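Local atomic coordinates of arginine decarboxylase (Campylobacter jejuni subsp. jejuni, PDB entry 3NZP), a protein that probably catalyses the pyridoxal-phosphate-dependent decarboxylation of arginine to agmatine, a step in polyamine and spermidine biosynthesis. Residues P461-D466 / G512-G517; V331-V336 / N508-F513; I6-N11 / E278-K283. All blocks are in the same frame, centred on the assembly; numbering follows the deposited sequence.

Contact 1: P461-D466 / G512-G517; sequences PIMPLD and GFFLVG
P461 is held by F514 through both its backbone and its ring. Its carbonyl oxygen accepts the amide of F514 (F514 N to P461 O 3.1 Å, nearly straight at 166°), and the same oxygen lies in the plane of the F514 ring, at its edge. P461 CG packs 3.7 Å from F514 CB. Beyond it, L515 CD2 reaches the same proline carbon, the two side chains crossing at about a right angle. With CG anti to its own carbonyl carbon (chi1 -58°), F514 carries its ring toward M463, where F514 CE1 comes near M463 CG. W9 also meets the F514 ring, at about 40° between planes, and F14 meets it edge-to-face. G512 contributes through its backbone alone. It forms a hydrogen-bonded antiparallel pair with M463, in which M463 N donates to G512 O at 3.2 Å and G512 N to M463 O at 3.0 Å. These bonds add the short strand 462-464 to strand 510-513 in the mixed sheet of the beta domain, the partner of the barrel in this decarboxylase family. On the face bearing M463, selenomethionine in this crystal, the SE atom makes an oblique Met-aromatic contact, 5.2 Å from the centroid of the F514 ring. L465 folds back on that side until its CD1 lies 3.7 Å from G512 CA. The other face carries the non-hydrogen-bonded pair I462 and F513, whose side chains run side by side, CG1 and CD1 of the isoleucine lying along CD1 and CE1 of the phenylalanine. The F513 ring also stacks with F444.

Contact 2: V331-V336 / N508-F513; sequences VLIAPV and NYFLGF
V336 lays its CG2 methyl beside the ring of Y509, 3.5 Å from Y509 CD2, the two side chains running alongside one another in the same direction. The methyl is put there by the valine's first torsion (chi1 -171°), which sends CG1 anti to the backbone N and CG2 beside it, on the Y509 side; L511 CG also borders CG2. The phenol oxygen at the far end of Y509 is hydrogen-bonded to H500. Between the backbones, V336 N donates to Y509 O at 2.8 Å. Four more bonds continue the ladder, a reciprocal couple between A334 and L511 and another between L332 and F513. Strands 330-341 and 510-513 are thus antiparallel neighbours in the mixed sheet of the beta domain, the axes of the segments approaching to 4.5 Å. P335, which has no amide hydrogen, falls at a non-hydrogen-bonded position opposite F510 and costs the ladder no rung. Its CB packs on the F510 ring, 3.4 Å from F510 CE2, and I333 CG2 approaches the same ring at F510 CD2, both obliquely. On that face helix 31-40 also reaches F510, through I32 and R39, and I333, through V35. The opposite face holds L332, A334, L511 and F513. Here L332 CD1 meets F513 CD2 at 3.7 Å, while L332 O lies at the edge of the F513 ring in its plane, and A334 CB comes to that ring at its edge as well.

Contact 3: I6-N11 / E278-K283; sequences IDIWGN and EYSQFK
I8 and W9 form the close-packed part of this contact. I8 turns toward 278-283 and lays CB and CG2 against S280 O, with CG2 also near E278 CG (3.9 Å). The indole of W9 leaves its backbone between N and carbonyl carbon (chi1 64°) and runs alongside Q281, with W9 CD1 against Q281 CB. S280 O lies in the indole plane at its edge, while W9 CB rests 3.4 Å from E278 O. I6 CA sits over the rim of one indole face, and W9 NE1 is hydrogen-bonded to Y4 O. No hydrogen bond crosses between 6-11 and 278-283, so the two loops meet by van der Waals contact. On the looser side I8 CD1 reaches only backbone, 3.7 Å from F282 C, next to the exposed and poorly ordered K283. Within 278-283, E278 OE2 accepts S280 N on its anti lone pair, and also S287 N. Y279 points away from the N-terminal loop, and its hydroxyl is hydrogen-bonded with NH2 of R323, a pyridoxal-phosphate-binding residue. The N-terminal segment thus packs on the loop after the seventh strand of the TIM-type barrel that carries the cofactor in this decarboxylase family.

How the contacts relate
Contact 3 comes first along the chain, bringing the N-terminal loop 6-11 to residues 278-283 and closing a loop that takes in most of the barrel. Contact 2 opens next, at 331-336; contact 1 opens later, at 461-466, and the two end on the same stretch, overlapping at G512 and F513. They use opposite edges of strand 510-513, which lies between strands 462-464 and 330-341. Contact 3 meets contact 1 twice: W9 ties the N-terminal loop to F514, and the barrel loop itself reaches the beta domain through E278 O beside L515 CD2. From contact 2 it stays about 7 Å, nearest atoms.

Contact 1: P461-D466 / G512-G517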
loop_
_atom_site.group_PDB
_atom_site.type_symbol
_atom_site.label_atom_id
_atom_site.label_comp_id
_atom_site.label_asym_id
_atom_site.label_seq_id
_atom_site.Cartn_x
_atom_site.Cartn_y
_atom_site.Cartn_z
ATOM N N PRO B 461 -10.016 5.568 14.228
ATOM C CA PRO B 461 -11.124 5.366 15.155
ATOM C C PRO B 461 -12.291 4.690 14.466
ATOM O O PRO B 461 -12.612 4.996 13.316
ATOM C CB PRO B 461 -11.447 6.782 15.630
ATOM C CG PRO B 461 -10.963 7.654 14.503
ATOM C CD PRO B 461 -9.666 6.993 14.118
ATOM N N ILE B 462 -12.925 3.762 15.177
ATOM C CA ILE B 462 -14.062 3.017 14.632
ATOM C C ILE B 462 -15.239 2.998 15.601
ATOM O O ILE B 462 -15.078 2.604 16.749
ATOM C CB ILE B 462 -13.633 1.576 14.339
ATOM C CG1 ILE B 462 -12.519 1.586 13.299
ATOM C CG2 ILE B 462 -14.819 0.768 13.882
ATOM C CD1 ILE B 462 -11.861 0.250 13.085
HETATM N N MSE B 463 -16.413 3.425 15.143
HETATM C CA MSE B 463 -17.601 3.428 15.997
HETATM C C MSE B 463 -18.873 3.331 15.159
HETATM O O MSE B 463 -18.923 3.850 14.041
HETATM C CB MSE B 463 -17.678 4.702 16.831
HETATM C CG MSE B 463 -18.046 5.918 16.016
HETATM SE SE MSE B 463 -18.243 7.487 17.108
HETATM C CE MSE B 463 -19.891 7.021 18.002
ATOM N N PRO B 464 -19.917 2.672 15.685
ATOM C CA PRO B 464 -21.178 2.525 14.959
ATOM C C PRO B 464 -21.807 3.881 14.706
ATOM O O PRO B 464 -21.552 4.829 15.445
ATOM C CB PRO B 464 -22.019 1.689 15.903
ATOM C CG PRO B 464 -20.996 0.900 16.650
ATOM C CD PRO B 464 -19.959 1.926 16.948
ATOM N N LEU B 465 -22.640 3.976 13.679
ATOM C CA LEU B 465 -23.273 5.246 13.369
ATOM C C LEU B 465 -24.476 5.575 14.234
ATOM O O LEU B 465 -24.878 6.736 14.336
ATOM C CB LEU B 465 -23.682 5.290 11.904
ATOM C CG LEU B 465 -22.608 5.843 10.964
ATOM C CD1 LEU B 465 -21.360 4.983 11.048
ATOM C CD2 LEU B 465 -23.158 5.880 9.542
ATOM N N ASP B 466 -25.047 4.553 14.854
ATOM C CA ASP B 466 -26.219 4.733 15.693
ATOM C C ASP B 466 -26.239 3.663 16.772
ATOM O O ASP B 466 -25.295 2.879 16.909
ATOM C CB ASP B 466 -27.486 4.627 14.842
ATOM C CG ASP B 466 -27.733 3.213 14.334
ATOM O OD1 ASP B 466 -28.733 2.999 13.608
ATOM O OD2 ASP B 466 -26.930 2.304 14.658
ATOM N N GLY B 512 -18.364 3.225 11.158
ATOM C CA GLY B 512 -17.717 4.411 10.646
ATOM C C GLY B 512 -16.236 4.438 10.954
ATOM O O GLY B 512 -15.811 4.186 12.084
ATOM N N PHE B 513 -15.438 4.731 9.940
ATOM C CA PHE B 513 -14.003 4.815 10.120
ATOM C C PHE B 513 -13.655 6.276 9.913
ATOM O O PHE B 513 -13.816 6.807 8.810
ATOM C CB PHE B 513 -13.331 3.938 9.097
ATOM C CG PHE B 513 -13.774 2.514 9.165
ATOM C CD1 PHE B 513 -13.089 1.596 9.962
ATOM C CD2 PHE B 513 -14.886 2.087 8.445
ATOM C CE1 PHE B 513 -13.500 0.273 10.035
ATOM C CE2 PHE B 513 -15.305 0.768 8.511
ATOM C CZ PHE B 513 -14.610 -0.143 9.310
ATOM N N PHE B 514 -13.188 6.926 10.978
ATOM C CA PHE B 514 -12.872 8.350 10.923
ATOM C C PHE B 514 -11.407 8.747 10.734
ATOM O O PHE B 514 -10.504 7.933 10.891
ATOM C CB PHE B 514 -13.439 9.040 12.172
ATOM C CG PHE B 514 -14.934 8.867 12.334
ATOM C CD1 PHE B 514 -15.470 7.615 12.645
ATOM C CD2 PHE B 514 -15.810 9.945 12.123
ATOM C CE1 PHE B 514 -16.859 7.425 12.732
ATOM C CE2 PHE B 514 -17.209 9.769 12.206
ATOM C CZ PHE B 514 -17.734 8.504 12.514
ATOM N N LEU B 515 -11.193 10.011 10.376
ATOM C CA LEU B 515 -9.850 10.540 10.191
ATOM C C LEU B 515 -9.147 9.836 9.063
ATOM O O LEU B 515 -7.917 9.755 9.010
ATOM C CB LEU B 515 -9.059 10.359 11.484
ATOM C CG LEU B 515 -9.308 11.399 12.578
ATOM C CD1 LEU B 515 -10.751 11.846 12.638
ATOM C CD2 LEU B 515 -8.873 10.778 13.889
ATOM N N VAL B 516 -9.944 9.354 8.132
ATOM C CA VAL B 516 -9.420 8.617 7.006
ATOM C C VAL B 516 -9.238 9.515 5.774
ATOM O O VAL B 516 -8.990 9.038 4.669
ATOM C CB VAL B 516 -10.373 7.454 6.728
ATOM C CG1 VAL B 516 -11.649 7.968 6.085
ATOM C CG2 VAL B 516 -9.680 6.415 5.917
ATOM N N GLY B 517 -9.325 10.824 5.985
ATOM C CA GLY B 517 -9.192 11.762 4.886
ATOM C C GLY B 517 -7.773 12.118 4.465
ATOM O O GLY B 517 -7.570 12.978 3.611
#

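Contact 2: V331-V336 / N508-F513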
loop_
_atom_site.group_PDB
_atom_site.type_symbol
_atom_site.label_atom_id
_atom_site.label_comp_id
_atom_site.label_asym_id
_atom_site.label_seq_id
_atom_site.Cartn_x
_atom_site.Cartn_y
_atom_site.Cartn_z
ATOM N N VAL B 331 -15.168 10.552 6.187
ATOM C CA VAL B 331 -15.595 9.423 6.999
ATOM C C VAL B 331 -15.940 8.286 6.058
ATOM O O VAL B 331 -16.638 8.494 5.062
ATOM C CB VAL B 331 -16.833 9.769 7.833
ATOM C CG1 VAL B 331 -17.192 8.588 8.713
ATOM C CG2 VAL B 331 -16.575 11.010 8.675
ATOM N N LEU B 332 -15.443 7.092 6.366
ATOM C CA LEU B 332 -15.718 5.923 5.541
ATOM C C LEU B 332 -16.780 5.072 6.221
ATOM O O LEU B 332 -16.498 4.407 7.211
ATOM C CB LEU B 332 -14.437 5.105 5.350
ATOM C CG LEU B 332 -14.442 4.000 4.281
ATOM C CD1 LEU B 332 -15.113 2.756 4.797
ATOM C CD2 LEU B 332 -15.141 4.525 3.037
ATOM N N ILE B 333 -18.003 5.112 5.706
ATOM C CA ILE B 333 -19.103 4.329 6.272
ATOM C C ILE B 333 -19.256 3.018 5.512
ATOM O O ILE B 333 -19.256 3.005 4.276
ATOM C CB ILE B 333 -20.448 5.076 6.172
ATOM C CG1 ILE B 333 -20.459 6.271 7.115
ATOM C CG2 ILE B 333 -21.597 4.128 6.449
ATOM C CD1 ILE B 333 -19.862 7.510 6.506
ATOM N N ALA B 334 -19.396 1.919 6.246
ATOM C CA ALA B 334 -19.563 0.604 5.628
ATOM C C ALA B 334 -20.549 -0.235 6.430
ATOM O O ALA B 334 -20.391 -0.406 7.633
ATOM C CB ALA B 334 -18.226 -0.102 5.547
ATOM N N PRO B 335 -21.595 -0.760 5.771
ATOM C CA PRO B 335 -22.605 -1.583 6.445
ATOM C C PRO B 335 -22.088 -2.980 6.813
ATOM O O PRO B 335 -21.280 -3.562 6.090
ATOM C CB PRO B 335 -23.740 -1.628 5.422
ATOM C CG PRO B 335 -23.021 -1.617 4.130
ATOM C CD PRO B 335 -21.945 -0.568 4.349
ATOM N N VAL B 336 -22.551 -3.514 7.939
ATOM C CA VAL B 336 -22.110 -4.836 8.357
ATOM C C VAL B 336 -22.873 -5.891 7.573
ATOM O O VAL B 336 -24.079 -6.021 7.734
ATOM C CB VAL B 336 -22.368 -5.100 9.845
ATOM C CG1 VAL B 336 -21.678 -6.394 10.256
ATOM C CG2 VAL B 336 -21.865 -3.945 10.684
ATOM N N ASN B 508 -30.345 -2.727 10.036
ATOM C CA ASN B 508 -29.107 -2.272 9.412
ATOM C C ASN B 508 -28.125 -1.775 10.449
ATOM O O ASN B 508 -28.501 -1.074 11.389
ATOM C CB ASN B 508 -29.410 -1.179 8.387
ATOM C CG ASN B 508 -29.691 -1.749 7.009
ATOM O OD1 ASN B 508 -30.289 -1.087 6.150
ATOM N ND2 ASN B 508 -29.245 -2.987 6.784
ATOM N N TYR B 509 -26.863 -2.150 10.282
ATOM C CA TYR B 509 -25.823 -1.747 11.223
ATOM C C TYR B 509 -24.616 -1.240 10.457
ATOM O O TYR B 509 -23.911 -2.021 9.818
ATOM C CB TYR B 509 -25.427 -2.937 12.092
ATOM C CG TYR B 509 -24.675 -2.562 13.345
ATOM C CD1 TYR B 509 -25.157 -1.568 14.195
ATOM C CD2 TYR B 509 -23.500 -3.225 13.703
ATOM C CE1 TYR B 509 -24.493 -1.239 15.374
ATOM C CE2 TYR B 509 -22.827 -2.903 14.885
ATOM C CZ TYR B 509 -23.335 -1.908 15.713
ATOM O OH TYR B 509 -22.694 -1.581 16.884
ATOM N N PHE B 510 -24.382 0.068 10.525
ATOM C CA PHE B 510 -23.257 0.681 9.823
ATOM C C PHE B 510 -22.087 1.052 10.739
ATOM O O PHE B 510 -22.272 1.504 11.869
ATOM C CB PHE B 510 -23.706 1.952 9.090
ATOM C CG PHE B 510 -24.796 1.730 8.091
ATOM C CD1 PHE B 510 -26.125 1.779 8.472
ATOM C CD2 PHE B 510 -24.494 1.487 6.756
ATOM C CE1 PHE B 510 -27.146 1.591 7.535
ATOM C CE2 PHE B 510 -25.507 1.297 5.812
ATOM C CZ PHE B 510 -26.835 1.350 6.202
ATOM N N LEU B 511 -20.877 0.861 10.235
ATOM C CA LEU B 511 -19.691 1.214 10.985
ATOM C C LEU B 511 -19.050 2.436 10.342
ATOM O O LEU B 511 -19.181 2.666 9.136
ATOM C CB LEU B 511 -18.702 0.051 11.014
ATOM C CG LEU B 511 -19.140 -1.106 11.903
ATOM C CD1 LEU B 511 -18.028 -2.134 11.982
ATOM C CD2 LEU B 511 -19.482 -0.580 13.294
ATOM N N GLY B 512 -18.364 3.225 11.158
ATOM C CA GLY B 512 -17.717 4.411 10.646
ATOM C C GLY B 512 -16.236 4.438 10.954
ATOM O O GLY B 512 -15.811 4.186 12.084
ATOM N N PHE B 513 -15.438 4.731 9.940
ATOM C CA PHE B 513 -14.003 4.815 10.120
ATOM C C PHE B 513 -13.655 6.276 9.913
ATOM O O PHE B 513 -13.816 6.807 8.810
ATOM C CB PHE B 513 -13.331 3.938 9.097
ATOM C CG PHE B 513 -13.774 2.514 9.165
ATOM C CD1 PHE B 513 -13.089 1.596 9.962
ATOM C CD2 PHE B 513 -14.886 2.087 8.445
ATOM C CE1 PHE B 513 -13.500 0.273 10.035
ATOM C CE2 PHE B 513 -15.305 0.768 8.511
ATOM C CZ PHE B 513 -14.610 -0.143 9.310
#

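Contact 3: I6-N11 / E278-K283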
loop_
_atom_site.group_PDB
_atom_site.type_symbol
_atom_site.label_atom_id
_atom_site.label_comp_id
_atom_site.label_asym_id
_atom_site.label_seq_id
_atom_site.Cartn_x
_atom_site.Cartn_y
_atom_site.Cartn_z
ATOM N N ILE B 6 -14.919 9.300 21.432
ATOM C CA ILE B 6 -15.267 10.386 20.534
ATOM C C ILE B 6 -14.743 11.726 21.038
ATOM O O ILE B 6 -14.697 12.707 20.297
ATOM C CB ILE B 6 -16.794 10.464 20.349
ATOM C CG1 ILE B 6 -17.141 11.477 19.252
ATOM C CG2 ILE B 6 -17.443 10.796 21.669
ATOM C CD1 ILE B 6 -18.608 11.499 18.860
ATOM N N ASP B 7 -14.335 11.769 22.300
ATOM C CA ASP B 7 -13.830 13.008 22.867
ATOM C C ASP B 7 -12.334 13.181 22.664
ATOM O O ASP B 7 -11.828 14.304 22.650
ATOM C CB ASP B 7 -14.177 13.079 24.352
ATOM C CG ASP B 7 -15.570 13.658 24.601
ATOM O OD1 ASP B 7 -16.027 13.611 25.764
ATOM O OD2 ASP B 7 -16.200 14.168 23.643
ATOM N N ILE B 8 -11.631 12.067 22.493
ATOM C CA ILE B 8 -10.191 12.102 22.284
ATOM C C ILE B 8 -9.855 12.493 20.843
ATOM O O ILE B 8 -9.306 13.567 20.587
ATOM C CB ILE B 8 -9.577 10.741 22.577
ATOM C CG1 ILE B 8 -9.964 10.292 23.983
ATOM C CG2 ILE B 8 -8.080 10.807 22.422
ATOM C CD1 ILE B 8 -9.453 8.903 24.343
ATOM N N TRP B 9 -10.197 11.615 19.905
ATOM C CA TRP B 9 -9.927 11.849 18.489
ATOM C C TRP B 9 -10.987 12.724 17.838
ATOM O O TRP B 9 -10.729 13.377 16.829
ATOM C CB TRP B 9 -9.871 10.524 17.722
ATOM C CG TRP B 9 -11.173 9.781 17.718
ATOM C CD1 TRP B 9 -11.564 8.819 18.599
ATOM C CD2 TRP B 9 -12.293 10.007 16.844
ATOM N NE1 TRP B 9 -12.856 8.435 18.337
ATOM C CE2 TRP B 9 -13.329 9.146 17.270
ATOM C CE3 TRP B 9 -12.520 10.855 15.754
ATOM C CZ2 TRP B 9 -14.579 9.108 16.640
ATOM C CZ3 TRP B 9 -13.771 10.818 15.126
ATOM C CH2 TRP B 9 -14.781 9.949 15.574
ATOM N N GLY B 10 -12.178 12.727 18.418
ATOM C CA GLY B 10 -13.266 13.492 17.852
ATOM C C GLY B 10 -13.273 14.994 18.023
ATOM O O GLY B 10 -13.835 15.697 17.184
ATOM N N ASN B 11 -12.655 15.512 19.078
ATOM C CA ASN B 11 -12.680 16.963 19.297
ATOM C C ASN B 11 -14.110 17.441 19.261
ATOM O O ASN B 11 -15.044 16.642 19.318
ATOM C CB ASN B 11 -11.897 17.697 18.224
ATOM C CG ASN B 11 -10.517 18.061 18.688
ATOM O OD1 ASN B 11 -9.763 17.205 19.159
ATOM N ND2 ASN B 11 -10.171 19.338 18.567
ATOM N N GLU B 278 -4.522 13.467 16.231
ATOM C CA GLU B 278 -4.914 12.541 17.286
ATOM C C GLU B 278 -5.815 11.432 16.737
ATOM O O GLU B 278 -6.964 11.686 16.380
ATOM C CB GLU B 278 -5.644 13.271 18.407
ATOM C CG GLU B 278 -5.926 12.353 19.581
ATOM C CD GLU B 278 -4.647 11.715 20.105
ATOM O OE1 GLU B 278 -3.760 12.468 20.579
ATOM O OE2 GLU B 278 -4.524 10.471 20.029
ATOM N N TYR B 279 -5.291 10.210 16.681
ATOM C CA TYR B 279 -6.022 9.058 16.148
ATOM C C TYR B 279 -6.521 8.121 17.244
ATOM O O TYR B 279 -7.427 7.311 17.035
ATOM C CB TYR B 279 -5.112 8.279 15.191
ATOM C CG TYR B 279 -4.875 8.952 13.850
ATOM C CD1 TYR B 279 -5.825 8.868 12.838
ATOM C CD2 TYR B 279 -3.695 9.649 13.583
ATOM C CE1 TYR B 279 -5.611 9.451 11.592
ATOM C CE2 TYR B 279 -3.467 10.242 12.333
ATOM C CZ TYR B 279 -4.432 10.133 11.345
ATOM O OH TYR B 279 -4.236 10.694 10.090
ATOM N N SER B 280 -5.907 8.235 18.411
ATOM C CA SER B 280 -6.263 7.409 19.546
ATOM C C SER B 280 -7.704 7.588 19.994
ATOM O O SER B 280 -8.179 8.713 20.128
ATOM C CB SER B 280 -5.354 7.727 20.711
ATOM O OG SER B 280 -5.914 7.194 21.888
ATOM N N GLN B 281 -8.392 6.469 20.231
ATOM C CA GLN B 281 -9.789 6.484 20.693
ATOM C C GLN B 281 -9.900 5.709 22.006
ATOM O O GLN B 281 -10.996 5.343 22.437
ATOM C CB GLN B 281 -10.728 5.861 19.652
ATOM C CG GLN B 281 -10.596 4.350 19.487
ATOM C CD GLN B 281 -11.614 3.767 18.507
ATOM O OE1 GLN B 281 -12.807 4.053 18.594
ATOM N NE2 GLN B 281 -11.143 2.939 17.577
ATOM N N PHE B 282 -8.749 5.464 22.628
ATOM C CA PHE B 282 -8.676 4.744 23.890
ATOM C C PHE B 282 -7.975 5.585 24.950
ATOM O O PHE B 282 -6.894 6.136 24.721
ATOM C CB PHE B 282 -7.939 3.420 23.696
ATOM C CG PHE B 282 -8.670 2.450 22.818
ATOM C CD1 PHE B 282 -9.804 1.794 23.280
ATOM C CD2 PHE B 282 -8.250 2.219 21.514
ATOM C CE1 PHE B 282 -10.514 0.921 22.457
ATOM C CE2 PHE B 282 -8.953 1.346 20.683
ATOM C CZ PHE B 282 -10.089 0.700 21.158
ATOM N N LYS B 283 -8.617 5.678 26.110
ATOM C CA LYS B 283 -8.110 6.445 27.237
ATOM C C LYS B 283 -6.671 6.051 27.567
ATOM O O LYS B 283 -6.328 4.867 27.606
ATOM C CB LYS B 283 -9.018 6.218 28.456
ATOM C CG LYS B 283 -8.737 7.135 29.645
ATOM C CD LYS B 283 -9.742 6.938 30.787
ATOM C CE LYS B 283 -9.635 5.555 31.436
ATOM N NZ LYS B 283 -8.314 5.304 32.077
#